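Local coordinates for uncharacterized protein Lpg0364 (Legionella pneumophila subsp. pneumophila, PDB 4Q63) that is of unestablished function but, as a PilZ-domain protein, may bind the bacterial second messenger cyclic di-GMP, at residues T80-D83 against E84-L88; K87-L90 against V91-L95. All coordinates share one frame; numbering follows the deposited sequence.

Contact 1. Residues T80-D83 against E84-L88; sequences TKED and ETNKL
Thr-85 and Glu-84 fold back on Lys-81 at the first turn of helix 82-100, and the contact is close-packed round the buried Thr-85 and where Glu-84 turns to the sheet, looser toward solvent at Asp-83 and the end of Lys-81. In the close-packed part the backbone O of Lys-81 takes the N-H of Thr-85 at 2.9 Å. The hydroxyl of Thr-85 stands between its own backbone N and carbonyl carbon (chi1 63°), which carries OG1 back to the O of Glu-82 at 2.8 Å, tilted 27° from the carbonyl plane. That oxygen also receives Asn-86 N, so two donors grip it, while CG2 of Thr-85 rests 3.3 Å from Lys-81 O. Glu-84 lies alongside Lys-81, its carboxylate against the CB and CG methylenes, with OE1 3.5 Å from CB. A water joins Lys-81 N to the same OE1, which also accepts the backbone N-H of Cys-64 in strand 59-71. Lys-81 is the N-cap residue of the helix that follows the last barrel strand of this PilZ-like domain; the Glu-84 side chain ties that first turn to the sheet. Toward solvent the grip slackens: Asp-83 OD1 reaches Glu-84 N in a weak, strongly bent bond of 2.7 Å, and Lys-87 N meets Asp-83 O at 3.3 Å. The end of the Lys-81 side chain leads away, leaving its NZ 4.9 Å from Glu-84 OE2.

Contact 2. Residues K87-L90 against V91-L95; sequences KLFL and VLKRL
Leu-88 O receives Leu-92 N in a nearly straight bond, 2.9 Å long with 169° at the hydrogen, one of a ladder of i to i+4 bonds whose first rung, Val-91 N to Lys-87 O, is weak and whose last, Arg-94 N to Leu-90 O, comes in above the carbonyl plane. The leucine pair that flanks the straight rung carries the apolar contact. CG of Leu-88 meets CD1 of Leu-92 at 3.8 Å, and CD1 of Leu-88 lies 4.0 Å from Leu-92 CG, the two side chains crossing at a slant. Different first torsions bring this about: CG of Leu-88 stands anti to the backbone N (chi1 -178°), whereas CG of Leu-92 stands anti to its carbonyl carbon (chi1 -67°) and so hangs back over the preceding turn, 3.3 Å from Leu-88 O. Val-91 covers the first rung in a similar way, its CG2 branch 3.5 Å from Lys-87 O. On another flank the extended Lys-93 chain runs past Phe-89, its CD 4.4 Å from ring atom CE2 in an oblique approach, while the ring also meets that of Tyr-9. Arg-94 leads away from the turn, and its NE is hydrogen-bonded to Glu-98, a ligand of a bound cadmium ion. Leu-88, Val-91 and Leu-92 press on Leu-54, Ile-56, Phe-59 and Met-61 of strands 49-56 and 59-71, the pattern of an amphipathic helix packed by one apolar flank against a beta-barrel, here that of a PilZ-like domain.

Contacts 1 and 2 are successive portions of helix 82-100, their centres about 11 Å apart, and they share Lys-87 and Leu-88. Leu-88 is the apolar join: it touches Phe-79 of strand 74-79, as Thr-85 does, and belongs to the row continued by Leu-92. The two portions illustrate a change of means along one helix, polar side-chain bonds and a water at its start giving way to hydrophobic packing further on. At contact 2 a cadmium ion lies about 4 Å from the Arg-94 side chain, whereas the Lys-81 side chain of contact 1 stays about 8 Å from one. His-57 and Glu-98 form a cadmium site, and formic acid, probably from the crystallisation liquor, lies about 3 Å from the Arg-94 side chain.

Contact 1. Residues T80-D83 against E84-L88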
# COMPACT_ATOMS: atom_id res chain seq x y z
N THR A 80 10.36 -1.26 0.20
CA THR A 80 11.75 -1.64 0.30
C THR A 80 12.49 -1.26 1.57
O THR A 80 13.60 -1.76 1.80
CB THR A 80 12.52 -1.09 -0.91
OG1 THR A 80 12.24 0.30 -1.05
CG2 THR A 80 12.07 -1.82 -2.18
N LYS A 81 11.92 -0.37 2.39
CA LYS A 81 12.66 0.10 3.57
C LYS A 81 12.14 -0.54 4.85
O LYS A 81 10.97 -0.36 5.23
CB LYS A 81 12.63 1.63 3.68
CG LYS A 81 13.03 2.32 2.39
CD LYS A 81 14.49 2.01 2.03
CE LYS A 81 14.86 2.54 0.64
NZ LYS A 81 14.37 3.92 0.41
N GLU A 82 13.02 -1.26 5.53
CA GLU A 82 12.66 -1.99 6.73
C GLU A 82 12.03 -1.10 7.79
O GLU A 82 11.00 -1.45 8.37
CB GLU A 82 13.86 -2.75 7.31
CG GLU A 82 13.46 -3.88 8.25
CD GLU A 82 14.59 -4.86 8.49
OE1 GLU A 82 15.54 -4.49 9.23
OE2 GLU A 82 14.54 -5.99 7.95
N ASP A 83 12.62 0.07 8.05
CA ASP A 83 12.10 0.95 9.09
C ASP A 83 10.71 1.49 8.75
O ASP A 83 9.86 1.65 9.64
CB ASP A 83 13.09 2.08 9.41
CG ASP A 83 13.16 3.13 8.32
OD1 ASP A 83 12.96 2.80 7.12
OD2 ASP A 83 13.40 4.29 8.68
N GLU A 84 10.46 1.74 7.47
CA GLU A 84 9.12 2.14 7.02
C GLU A 84 8.11 0.97 7.07
O GLU A 84 6.94 1.18 7.36
CB GLU A 84 9.17 2.70 5.60
CG GLU A 84 10.08 3.92 5.48
CD GLU A 84 10.35 4.28 4.03
OE1 GLU A 84 9.81 3.65 3.12
OE2 GLU A 84 11.13 5.20 3.79
N THR A 85 8.56 -0.25 6.79
CA THR A 85 7.65 -1.40 6.87
C THR A 85 7.31 -1.75 8.33
O THR A 85 6.22 -2.26 8.62
CB THR A 85 8.19 -2.65 6.15
OG1 THR A 85 9.41 -3.10 6.76
CG2 THR A 85 8.43 -2.35 4.65
N ASN A 86 8.25 -1.47 9.23
CA ASN A 86 7.98 -1.61 10.67
C ASN A 86 6.88 -0.67 11.13
O ASN A 86 5.99 -1.07 11.86
CB ASN A 86 9.25 -1.39 11.50
CG ASN A 86 10.23 -2.54 11.38
OD1 ASN A 86 9.88 -3.65 10.98
ND2 ASN A 86 11.49 -2.28 11.74
N LYS A 87 6.93 0.59 10.70
CA LYS A 87 5.87 1.53 11.04
C LYS A 87 4.52 1.08 10.49
O LYS A 87 3.50 1.11 11.19
CB LYS A 87 6.19 2.93 10.52
CG LYS A 87 7.08 3.78 11.41
CD LYS A 87 7.06 5.24 10.97
CE LYS A 87 5.62 5.76 10.87
NZ LYS A 87 5.39 6.60 9.65
N LEU A 88 4.51 0.69 9.22
CA LEU A 88 3.30 0.23 8.56
C LEU A 88 2.68 -0.99 9.25
O LEU A 88 1.46 -1.08 9.40
CB LEU A 88 3.61 -0.13 7.10
CG LEU A 88 2.38 -0.59 6.32
CD1 LEU A 88 1.29 0.50 6.42
CD2 LEU A 88 2.73 -0.89 4.87
O HOH W 1 9.45 1.06 2.21

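Contact 2. Residues K87-L90 against V91-L95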
# COMPACT_ATOMS: atom_id res chain seq x y z
N LYS A 87 6.93 0.59 10.70
CA LYS A 87 5.87 1.53 11.04
C LYS A 87 4.52 1.08 10.49
O LYS A 87 3.50 1.11 11.19
CB LYS A 87 6.19 2.93 10.52
CG LYS A 87 7.08 3.78 11.41
CD LYS A 87 7.06 5.24 10.97
CE LYS A 87 5.62 5.76 10.87
NZ LYS A 87 5.39 6.60 9.65
N LEU A 88 4.51 0.69 9.22
CA LEU A 88 3.30 0.23 8.56
C LEU A 88 2.68 -0.99 9.25
O LEU A 88 1.46 -1.08 9.40
CB LEU A 88 3.61 -0.13 7.10
CG LEU A 88 2.38 -0.59 6.32
CD1 LEU A 88 1.29 0.50 6.42
CD2 LEU A 88 2.73 -0.89 4.87
N PHE A 89 3.53 -1.92 9.64
CA PHE A 89 3.09 -3.11 10.34
C PHE A 89 2.21 -2.78 11.54
O PHE A 89 1.16 -3.38 11.73
CB PHE A 89 4.30 -3.92 10.81
CG PHE A 89 3.94 -5.07 11.71
CD1 PHE A 89 3.47 -6.26 11.18
CD2 PHE A 89 4.06 -4.96 13.08
CE1 PHE A 89 3.13 -7.32 12.00
CE2 PHE A 89 3.73 -6.02 13.92
CZ PHE A 89 3.27 -7.20 13.37
N LEU A 90 2.66 -1.83 12.35
CA LEU A 90 1.92 -1.45 13.56
C LEU A 90 0.57 -0.81 13.25
O LEU A 90 -0.39 -0.99 13.99
CB LEU A 90 2.77 -0.53 14.42
CG LEU A 90 4.01 -1.20 15.01
CD1 LEU A 90 4.76 -0.25 15.92
CD2 LEU A 90 3.62 -2.46 15.77
N VAL A 91 0.50 -0.06 12.15
CA VAL A 91 -0.75 0.58 11.75
C VAL A 91 -1.73 -0.49 11.25
O VAL A 91 -2.92 -0.47 11.57
CB VAL A 91 -0.50 1.64 10.65
CG1 VAL A 91 -1.83 2.24 10.16
CG2 VAL A 91 0.42 2.73 11.17
N LEU A 92 -1.22 -1.41 10.46
CA LEU A 92 -2.02 -2.52 9.96
C LEU A 92 -2.51 -3.43 11.07
O LEU A 92 -3.63 -3.93 11.01
CB LEU A 92 -1.23 -3.33 8.93
CG LEU A 92 -0.95 -2.56 7.64
CD1 LEU A 92 -0.10 -3.42 6.72
CD2 LEU A 92 -2.25 -2.10 6.97
N LYS A 93 -1.67 -3.65 12.08
CA LYS A 93 -2.07 -4.46 13.23
C LYS A 93 -3.17 -3.77 14.03
O LYS A 93 -4.04 -4.42 14.63
CB LYS A 93 -0.86 -4.75 14.13
CG LYS A 93 -1.19 -5.61 15.35
CD LYS A 93 0.00 -5.73 16.28
CE LYS A 93 -0.39 -6.41 17.58
NZ LYS A 93 0.72 -6.39 18.57
N ARG A 94 -3.12 -2.44 14.05
CA ARG A 94 -4.18 -1.69 14.71
C ARG A 94 -5.47 -1.82 13.89
O ARG A 94 -6.52 -2.13 14.44
CB ARG A 94 -3.80 -0.22 14.90
CG ARG A 94 -4.94 0.63 15.44
CD ARG A 94 -4.57 2.10 15.50
NE ARG A 94 -5.76 2.95 15.65
CZ ARG A 94 -5.85 3.99 16.48
NH1 ARG A 94 -4.82 4.32 17.24
NH2 ARG A 94 -6.97 4.69 16.55
N LEU A 95 -5.38 -1.61 12.58
CA LEU A 95 -6.55 -1.71 11.71
C LEU A 95 -7.19 -3.10 11.74
O LEU A 95 -8.41 -3.24 11.69
CB LEU A 95 -6.19 -1.34 10.26
CG LEU A 95 -7.31 -1.43 9.22
CD1 LEU A 95 -8.54 -0.60 9.62
CD2 LEU A 95 -6.81 -1.02 7.83